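Local coordinates for protein alpha-1,3-glucanase (Bacillus circulans, PDB 5ZRU) that probably hydrolyses alpha-1,3-glucan, this chain being the catalytic unit of a longer GH87 enzyme, at residues L477-N491 and Q503-N517. Numbering follows the deposited sequence.
Sequences LEASNDPIKNVTFTN and QFGYGGGFENIVFNN
F489 and F515 form an offset stack between neighbouring coils of a parallel beta-helix. The planes are 2° apart and the centroids 4.4 Å. F515 CE2 sits over the rim of the F489 ring, 3.4 Å from F489 CD1. Both rings place CG beside the backbone N, which lets them lean the same way. L477 CD1 reaches the edge of the F515 ring and also packs on F504. I513 CD1 fills in between V487 and I484. F510 lies beside I484, and A479 CB makes a CH-pi contact over the face of the F510 ring, 4.2 Å from its centroid. These residues line the inside of the coil.

Strands 487-490 and 513-516 run nearly parallel. N516 N donates to F489 O at 2.7 Å.

At the corner, N512 ND2 gives a nearly straight bond (165°) to N486 OD1 at 2.8 Å. The acceptor lies in the amide plane of N512, but the two amides are turned 76° apart. N486 ND2 donates to the backbone O of N448 in the previous coil. N516 OD1, on the strand, and N517 OD1, at the next corner, accept from N554 ND2 and N555 ND2 of the next coil.

Beside the 479-483 turn, the E478 carboxylate lies over one face of the Y506 ring. S480 OG and a salt bridge to R472 position it. G508 N bonds A479 O at 2.8 Å. The carbonyl oxygens of A479, N481 and D482 fill the side of G508 CA where a CB would stand.

Backbone hydrogen bonds thus set the register of two successive D2 coils. The apolar, aromatic interior and one side-chain amide bond, which pins the orientation of N512, tie them together.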
ATOM      1  N   LEU A 477      18.315  -5.617  -5.751  1.00  7.54           N
ATOM      2  CA  LEU A 477      18.354  -5.886  -7.176  1.00  9.81           C
ATOM      3  C   LEU A 477      18.751  -7.339  -7.389  1.00  8.11           C
ATOM      4  O   LEU A 477      19.796  -7.784  -6.904  1.00 10.21           O
ATOM      5  CB  LEU A 477      19.331  -4.944  -7.883  1.00  9.10           C
ATOM      6  CG  LEU A 477      19.148  -3.447  -7.572  1.00  9.25           C
ATOM      7  CD1 LEU A 477      20.237  -2.622  -8.255  1.00 10.46           C
ATOM      8  CD2 LEU A 477      17.761  -2.957  -8.008  1.00  9.80           C
ATOM      9  N   GLU A 478      17.928  -8.065  -8.134  1.00  9.73           N
ATOM     10  CA  GLU A 478      18.081  -9.507  -8.287  1.00 10.74           C
ATOM     11  C   GLU A 478      18.026  -9.839  -9.771  1.00 10.98           C
ATOM     12  O   GLU A 478      16.985  -9.663 -10.408  1.00 11.42           O
ATOM     13  CB  GLU A 478      16.992 -10.247  -7.515  1.00 10.87           C
ATOM     14  CG  GLU A 478      17.044 -11.751  -7.664  1.00 12.09           C
ATOM     15  CD  GLU A 478      15.831 -12.424  -7.042  1.00 16.30           C
ATOM     16  OE1 GLU A 478      15.580 -12.207  -5.837  1.00 14.95           O
ATOM     17  OE2 GLU A 478      15.116 -13.144  -7.774  1.00 19.16           O
ATOM     18  N   ALA A 479      19.144 -10.302 -10.324  1.00 11.32           N
ATOM     19  CA  ALA A 479      19.187 -10.709 -11.729  1.00 13.31           C
ATOM     20  C   ALA A 479      18.878 -12.201 -11.777  1.00 12.88           C
ATOM     21  O   ALA A 479      19.731 -13.050 -12.034  1.00 13.20           O
ATOM     22  CB  ALA A 479      20.528 -10.364 -12.364  1.00 13.45           C
ATOM     23  N   SER A 480      17.606 -12.489 -11.477  1.00 14.53           N
ATOM     24  CA  SER A 480      17.139 -13.856 -11.284  1.00 14.43           C
ATOM     25  C   SER A 480      17.408 -14.703 -12.522  1.00 15.38           C
ATOM     26  O   SER A 480      17.940 -15.816 -12.429  1.00 14.19           O
ATOM     27  CB  SER A 480      15.641 -13.847 -10.979  1.00 16.13           C
ATOM     28  OG  SER A 480      15.235 -12.586 -10.416  1.00 16.87           O
ATOM     29  N   ASN A 481      17.016 -14.208 -13.697  1.00 14.28           N
ATOM     30  CA  ASN A 481      17.214 -14.980 -14.911  1.00 13.47           C
ATOM     31  C   ASN A 481      17.876 -14.060 -15.931  1.00 17.49           C
ATOM     32  O   ASN A 481      19.025 -14.287 -16.318  1.00 24.42           O
ATOM     33  CB  ASN A 481      15.878 -15.591 -15.341  1.00 19.14           C
ATOM     34  CG  ASN A 481      15.560 -15.370 -16.796  1.00 22.28           C
ATOM     35  OD1 ASN A 481      16.091 -16.057 -17.688  1.00 26.16           O
ATOM     36  ND2 ASN A 481      14.689 -14.405 -17.059  1.00 27.57           N
ATOM     37  N   ASP A 482      17.217 -12.990 -16.300  1.00 15.31           N
ATOM     38  CA  ASP A 482      17.793 -12.011 -17.207  1.00 12.10           C
ATOM     39  C   ASP A 482      18.514 -10.915 -16.423  1.00 17.64           C
ATOM     40  O   ASP A 482      18.358 -10.804 -15.202  1.00 14.37           O
ATOM     41  CB  ASP A 482      16.699 -11.414 -18.084  1.00 14.05           C
ATOM     42  CG  ASP A 482      16.257 -12.355 -19.194  1.00 17.43           C
ATOM     43  OD1 ASP A 482      17.102 -13.105 -19.733  1.00 18.57           O
ATOM     44  OD2 ASP A 482      15.069 -12.322 -19.540  1.00 16.03           O
ATOM     45  N   PRO A 483      19.336 -10.101 -17.083  1.00 11.97           N
ATOM     46  CA  PRO A 483      20.072  -9.054 -16.364  1.00 13.69           C
ATOM     47  C   PRO A 483      19.187  -7.881 -15.957  1.00 12.87           C
ATOM     48  O   PRO A 483      18.124  -7.624 -16.524  1.00 13.32           O
ATOM     49  CB  PRO A 483      21.140  -8.608 -17.373  1.00 14.20           C
ATOM     50  CG  PRO A 483      20.588  -9.011 -18.710  1.00 17.57           C
ATOM     51  CD  PRO A 483      19.824 -10.270 -18.468  1.00 12.30           C
ATOM     52  N   ILE A 484      19.641  -7.179 -14.928  1.00 12.45           N
ATOM     53  CA  ILE A 484      19.152  -5.841 -14.614  1.00 14.33           C
ATOM     54  C   ILE A 484      20.064  -4.859 -15.329  1.00 13.09           C
ATOM     55  O   ILE A 484      21.287  -4.905 -15.158  1.00 11.57           O
ATOM     56  CB  ILE A 484      19.151  -5.587 -13.095  1.00 13.16           C
ATOM     57  CG1 ILE A 484      18.428  -6.707 -12.330  1.00 16.77           C
ATOM     58  CG2 ILE A 484      18.549  -4.203 -12.773  1.00 12.10           C
ATOM     59  CD1 ILE A 484      16.944  -6.724 -12.528  1.00 15.44           C
ATOM     60  N   LYS A 485      19.476  -3.975 -16.136  1.00 11.90           N
ATOM     61  CA  LYS A 485      20.236  -3.147 -17.065  1.00 13.99           C
ATOM     62  C   LYS A 485      19.645  -1.745 -17.161  1.00  9.88           C
ATOM     63  O   LYS A 485      18.426  -1.588 -17.246  1.00 12.64           O
ATOM     64  CB  LYS A 485      20.246  -3.804 -18.451  1.00 17.41           C
ATOM     65  CG  LYS A 485      20.797  -2.952 -19.553  1.00 21.95           C
ATOM     66  CD  LYS A 485      21.038  -3.769 -20.827  1.00 28.32           C
ATOM     67  CE  LYS A 485      19.757  -4.236 -21.490  1.00 25.80           C
ATOM     68  NZ  LYS A 485      20.037  -4.663 -22.909  1.00 35.41           N
ATOM     69  N   ASN A 486      20.523  -0.732 -17.145  1.00 12.54           N
ATOM     70  CA  ASN A 486      20.191   0.679 -17.384  1.00 10.62           C
ATOM     71  C   ASN A 486      19.264   1.241 -16.296  1.00 11.27           C
ATOM     72  O   ASN A 486      18.095   1.578 -16.519  1.00  9.33           O
ATOM     73  CB  ASN A 486      19.588   0.875 -18.784  1.00 10.97           C
ATOM     74  CG  ASN A 486      20.570   0.534 -19.899  1.00 17.01           C
ATOM     75  OD1 ASN A 486      21.786   0.637 -19.726  1.00 14.17           O
ATOM     76  ND2 ASN A 486      20.043   0.129 -21.047  1.00 16.52           N
ATOM     77  N   VAL A 487      19.832   1.360 -15.099  1.00 10.12           N
ATOM     78  CA  VAL A 487      19.109   1.866 -13.938  1.00 12.59           C
ATOM     79  C   VAL A 487      19.977   2.911 -13.255  1.00 12.00           C
ATOM     80  O   VAL A 487      21.178   2.697 -13.060  1.00 11.93           O
ATOM     81  CB  VAL A 487      18.733   0.746 -12.942  1.00  8.62           C
ATOM     82  CG1 VAL A 487      17.772   1.293 -11.894  1.00 10.99           C
ATOM     83  CG2 VAL A 487      18.101  -0.442 -13.655  1.00  9.40           C
ATOM     84  N   THR A 488      19.372   4.042 -12.902  1.00 11.81           N
ATOM     85  CA  THR A 488      20.064   5.109 -12.194  1.00 11.97           C
ATOM     86  C   THR A 488      19.285   5.438 -10.933  1.00 11.44           C
ATOM     87  O   THR A 488      18.056   5.575 -10.984  1.00 13.13           O
ATOM     88  CB  THR A 488      20.196   6.358 -13.070  1.00 12.75           C
ATOM     89  OG1 THR A 488      20.825   6.006 -14.308  1.00 14.25           O
ATOM     90  CG2 THR A 488      21.028   7.437 -12.360  1.00 13.38           C
ATOM     91  N   PHE A 489      20.002   5.554  -9.814  1.00  9.67           N
ATOM     92  CA  PHE A 489      19.474   5.996  -8.528  1.00  9.95           C
ATOM     93  C   PHE A 489      20.159   7.308  -8.185  1.00 11.04           C
ATOM     94  O   PHE A 489      21.393   7.367  -8.155  1.00 13.13           O
ATOM     95  CB  PHE A 489      19.745   4.976  -7.417  1.00 10.16           C
ATOM     96  CG  PHE A 489      19.142   3.633  -7.657  1.00 10.08           C
ATOM     97  CD1 PHE A 489      19.725   2.741  -8.538  1.00 12.40           C
ATOM     98  CD2 PHE A 489      17.998   3.254  -6.977  1.00  9.33           C
ATOM     99  CE1 PHE A 489      19.179   1.496  -8.746  1.00 14.61           C
ATOM    100  CE2 PHE A 489      17.435   2.012  -7.193  1.00  9.84           C
ATOM    101  CZ  PHE A 489      18.029   1.132  -8.077  1.00 13.06           C
ATOM    102  N   THR A 490      19.378   8.357  -7.929  1.00 10.29           N
ATOM    103  CA  THR A 490      19.976   9.661  -7.658  1.00  9.20           C
ATOM    104  C   THR A 490      19.275  10.334  -6.485  1.00 10.84           C
ATOM    105  O   THR A 490      18.044  10.384  -6.445  1.00 10.09           O
ATOM    106  CB  THR A 490      19.911  10.549  -8.909  1.00 10.00           C
ATOM    107  OG1 THR A 490      20.550   9.863  -9.994  1.00 12.36           O
ATOM    108  CG2 THR A 490      20.629  11.874  -8.654  1.00 14.25           C
ATOM    109  N   ASN A 491      20.053  10.866  -5.540  1.00 11.34           N
ATOM    110  CA  ASN A 491      19.499  11.586  -4.392  1.00  9.52           C
ATOM    111  C   ASN A 491      18.599  10.667  -3.561  1.00 10.69           C
ATOM    112  O   ASN A 491      17.395  10.884  -3.427  1.00 11.69           O
ATOM    113  CB  ASN A 491      18.737  12.835  -4.848  1.00  9.49           C
ATOM    114  CG  ASN A 491      19.662  13.956  -5.286  1.00 12.88           C
ATOM    115  OD1 ASN A 491      20.677  14.229  -4.634  1.00 11.97           O
ATOM    116  ND2 ASN A 491      19.313  14.616  -6.385  1.00 11.02           N
ATOM    117  N   GLN A 503      21.702  -4.154  -2.119  1.00  9.27           N
ATOM    118  CA  GLN A 503      21.993  -5.583  -2.288  1.00 11.03           C
ATOM    119  C   GLN A 503      21.826  -5.992  -3.747  1.00 10.33           C
ATOM    120  O   GLN A 503      20.804  -5.674  -4.370  1.00  8.28           O
ATOM    121  CB  GLN A 503      21.070  -6.431  -1.393  1.00 10.27           C
ATOM    122  CG  GLN A 503      21.093  -7.942  -1.646  1.00  8.20           C
ATOM    123  CD  GLN A 503      20.364  -8.716  -0.548  1.00 10.65           C
ATOM    124  OE1 GLN A 503      20.447  -8.357   0.621  1.00 10.74           O
ATOM    125  NE2 GLN A 503      19.648  -9.776  -0.923  1.00 10.41           N
ATOM    126  N   PHE A 504      22.833  -6.697  -4.287  1.00  9.64           N
ATOM    127  CA  PHE A 504      22.835  -7.233  -5.645  1.00  9.41           C
ATOM    128  C   PHE A 504      23.057  -8.736  -5.588  1.00 10.22           C
ATOM    129  O   PHE A 504      23.972  -9.194  -4.903  1.00 13.47           O
ATOM    130  CB  PHE A 504      23.984  -6.700  -6.531  1.00 10.22           C
ATOM    131  CG  PHE A 504      24.057  -5.217  -6.684  1.00  8.99           C
ATOM    132  CD1 PHE A 504      24.538  -4.420  -5.657  1.00 10.81           C
ATOM    133  CD2 PHE A 504      23.755  -4.628  -7.902  1.00 10.92           C
ATOM    134  CE1 PHE A 504      24.660  -3.050  -5.828  1.00 13.68           C
ATOM    135  CE2 PHE A 504      23.881  -3.248  -8.071  1.00 12.34           C
ATOM    136  CZ  PHE A 504      24.326  -2.474  -7.034  1.00 10.85           C
ATOM    137  N   GLY A 505      22.294  -9.497  -6.363  1.00 10.59           N
ATOM    138  CA  GLY A 505      22.586 -10.917  -6.425  1.00 11.02           C
ATOM    139  C   GLY A 505      21.863 -11.637  -7.544  1.00 12.30           C
ATOM    140  O   GLY A 505      21.145 -11.033  -8.344  1.00 12.87           O
ATOM    141  N   TYR A 506      22.059 -12.965  -7.549  1.00 11.58           N
ATOM    142  CA  TYR A 506      21.752 -13.888  -8.644  1.00 14.25           C
ATOM    143  C   TYR A 506      22.628 -13.564  -9.850  1.00 12.72           C
ATOM    144  O   TYR A 506      23.326 -12.543  -9.857  1.00 15.66           O
ATOM    145  CB  TYR A 506      20.251 -13.894  -8.974  1.00 13.71           C
ATOM    146  CG  TYR A 506      19.476 -14.645  -7.903  1.00 14.97           C
ATOM    147  CD1 TYR A 506      19.267 -14.073  -6.660  1.00 14.09           C
ATOM    148  CD2 TYR A 506      19.007 -15.939  -8.115  1.00 19.59           C
ATOM    149  CE1 TYR A 506      18.587 -14.741  -5.655  1.00 15.29           C
ATOM    150  CE2 TYR A 506      18.326 -16.630  -7.102  1.00 21.41           C
ATOM    151  CZ  TYR A 506      18.120 -16.013  -5.874  1.00 20.75           C
ATOM    152  OH  TYR A 506      17.453 -16.651  -4.848  1.00 17.91           O
ATOM    153  N   GLY A 507      22.645 -14.448 -10.844  1.00 13.36           N
ATOM    154  CA  GLY A 507      23.692 -14.484 -11.843  1.00 12.58           C
ATOM    155  C   GLY A 507      23.358 -13.930 -13.210  1.00 14.87           C
ATOM    156  O   GLY A 507      24.190 -14.040 -14.119  1.00 14.23           O
ATOM    157  N   GLY A 508      22.192 -13.303 -13.386  1.00 12.47           N
ATOM    158  CA  GLY A 508      21.785 -12.866 -14.710  1.00 12.73           C
ATOM    159  C   GLY A 508      22.542 -11.663 -15.245  1.00 15.17           C
ATOM    160  O   GLY A 508      22.474 -11.395 -16.449  1.00 14.09           O
ATOM    161  N   GLY A 509      23.224 -10.925 -14.386  1.00 13.79           N
ATOM    162  CA  GLY A 509      24.061  -9.825 -14.824  1.00 12.63           C
ATOM    163  C   GLY A 509      23.535  -8.470 -14.367  1.00 13.68           C
ATOM    164  O   GLY A 509      22.326  -8.262 -14.197  1.00 11.92           O
ATOM    165  N   PHE A 510      24.462  -7.529 -14.174  1.00 12.50           N
ATOM    166  CA  PHE A 510      24.141  -6.147 -13.827  1.00 14.81           C
ATOM    167  C   PHE A 510      24.930  -5.220 -14.739  1.00 15.49           C
ATOM    168  O   PHE A 510      26.164  -5.230 -14.723  1.00 15.08           O
ATOM    169  CB  PHE A 510      24.447  -5.859 -12.354  1.00 11.15           C
ATOM    170  CG  PHE A 510      23.550  -6.605 -11.410  1.00 13.67           C
ATOM    171  CD1 PHE A 510      22.342  -6.057 -11.010  1.00 13.04           C
ATOM    172  CD2 PHE A 510      23.901  -7.861 -10.944  1.00 11.75           C
ATOM    173  CE1 PHE A 510      21.495  -6.746 -10.147  1.00 10.08           C
ATOM    174  CE2 PHE A 510      23.058  -8.568 -10.084  1.00 13.52           C
ATOM    175  CZ  PHE A 510      21.853  -8.001  -9.681  1.00 12.21           C
ATOM    176  N   GLU A 511      24.218  -4.419 -15.531  1.00 13.75           N
ATOM    177  CA  GLU A 511      24.821  -3.623 -16.596  1.00 14.92           C
ATOM    178  C   GLU A 511      24.341  -2.179 -16.512  1.00 14.42           C
ATOM    179  O   GLU A 511      23.133  -1.933 -16.505  1.00 12.77           O
ATOM    180  CB  GLU A 511      24.462  -4.208 -17.966  1.00 17.82           C
ATOM    181  CG  GLU A 511      24.937  -5.650 -18.158  1.00 23.04           C
ATOM    182  CD  GLU A 511      24.274  -6.334 -19.344  1.00 33.95           C
ATOM    183  OE1 GLU A 511      24.039  -7.561 -19.264  1.00 37.69           O
ATOM    184  OE2 GLU A 511      23.986  -5.645 -20.348  1.00 38.54           O
ATOM    185  N   ASN A 512      25.284  -1.234 -16.488  1.00 12.50           N
ATOM    186  CA  ASN A 512      24.987   0.203 -16.445  1.00 14.10           C
ATOM    187  C   ASN A 512      24.037   0.544 -15.292  1.00 11.53           C
ATOM    188  O   ASN A 512      22.969   1.122 -15.480  1.00 11.74           O
ATOM    189  CB  ASN A 512      24.407   0.694 -17.776  1.00 12.25           C
ATOM    190  CG  ASN A 512      24.308   2.224 -17.847  1.00 18.06           C
ATOM    191  OD1 ASN A 512      25.100   2.935 -17.230  1.00 17.25           O
ATOM    192  ND2 ASN A 512      23.336   2.725 -18.599  1.00 15.54           N
ATOM    193  N   ILE A 513      24.450   0.184 -14.082  1.00 11.39           N
ATOM    194  CA  ILE A 513      23.725   0.537 -12.864  1.00 12.62           C
ATOM    195  C   ILE A 513      24.512   1.637 -12.164  1.00 12.38           C
ATOM    196  O   ILE A 513      25.658   1.417 -11.758  1.00 12.07           O
ATOM    197  CB  ILE A 513      23.543  -0.668 -11.930  1.00 12.58           C
ATOM    198  CG1 ILE A 513      23.073  -1.912 -12.698  1.00  9.11           C
ATOM    199  CG2 ILE A 513      22.590  -0.302 -10.787  1.00  9.46           C
ATOM    200  CD1 ILE A 513      21.722  -1.757 -13.424  1.00 10.40           C
ATOM    201  N   VAL A 514      23.894   2.811 -11.999  1.00 11.14           N
ATOM    202  CA  VAL A 514      24.584   3.994 -11.487  1.00 12.17           C
ATOM    203  C   VAL A 514      23.837   4.537 -10.277  1.00 10.70           C
ATOM    204  O   VAL A 514      22.608   4.668 -10.306  1.00 10.81           O
ATOM    205  CB  VAL A 514      24.715   5.084 -12.567  1.00 14.58           C
ATOM    206  CG1 VAL A 514      25.440   6.308 -11.993  1.00 17.09           C
ATOM    207  CG2 VAL A 514      25.451   4.534 -13.788  1.00 14.02           C
ATOM    208  N   PHE A 515      24.586   4.870  -9.224  1.00 11.11           N
ATOM    209  CA  PHE A 515      24.053   5.398  -7.972  1.00 11.80           C
ATOM    210  C   PHE A 515      24.727   6.736  -7.696  1.00 17.16           C
ATOM    211  O   PHE A 515      25.915   6.768  -7.353  1.00 15.36           O
ATOM    212  CB  PHE A 515      24.336   4.451  -6.806  1.00 13.20           C
ATOM    213  CG  PHE A 515      23.520   3.197  -6.797  1.00 12.04           C
ATOM    214  CD1 PHE A 515      23.892   2.101  -7.564  1.00 14.70           C
ATOM    215  CD2 PHE A 515      22.407   3.089  -5.965  1.00 13.35           C
ATOM    216  CE1 PHE A 515      23.150   0.928  -7.527  1.00 12.92           C
ATOM    217  CE2 PHE A 515      21.665   1.919  -5.918  1.00 16.12           C
ATOM    218  CZ  PHE A 515      22.038   0.838  -6.714  1.00 13.99           C
ATOM    219  N   ASN A 516      23.983   7.834  -7.802  1.00 11.84           N
ATOM    220  CA  ASN A 516      24.556   9.158  -7.585  1.00 11.26           C
ATOM    221  C   ASN A 516      23.941   9.810  -6.352  1.00 12.63           C
ATOM    222  O   ASN A 516      22.730   9.721  -6.136  1.00 11.06           O
ATOM    223  CB  ASN A 516      24.344  10.055  -8.818  1.00 13.88           C
ATOM    224  CG  ASN A 516      25.077   9.535 -10.057  1.00 13.43           C
ATOM    225  OD1 ASN A 516      26.111   8.880  -9.954  1.00 19.81           O
ATOM    226  ND2 ASN A 516      24.527   9.813 -11.223  1.00 22.43           N
ATOM    227  N   ASN A 517      24.779  10.456  -5.537  1.00  9.93           N
ATOM    228  CA  ASN A 517      24.312  11.238  -4.383  1.00  8.58           C
ATOM    229  C   ASN A 517      23.478  10.375  -3.434  1.00 10.75           C
ATOM    230  O   ASN A 517      22.340  10.706  -3.101  1.00 11.50           O
ATOM    231  CB  ASN A 517      23.506  12.471  -4.825  1.00  9.01           C
ATOM    232  CG  ASN A 517      24.168  13.248  -5.965  1.00 12.91           C
ATOM    233  OD1 ASN A 517      25.393  13.335  -6.052  1.00 12.32           O
ATOM    234  ND2 ASN A 517      23.346  13.825  -6.839  1.00 11.39           N
TER
HETATM  235  O   HOH W   1      20.869 -16.658 -11.110  1.00 23.10           O
HETATM  236  O   HOH W   2      21.715 -13.391 -18.072  1.00 24.37           O
HETATM  237  O   HOH W   3      22.458   3.979 -15.606  1.00 12.84           O
HETATM  238  O   HOH W   4      22.407  11.427 -11.522  1.00 23.85           O
HETATM  239  O   HOH W   5      21.456  13.658  -2.085  1.00 13.34           O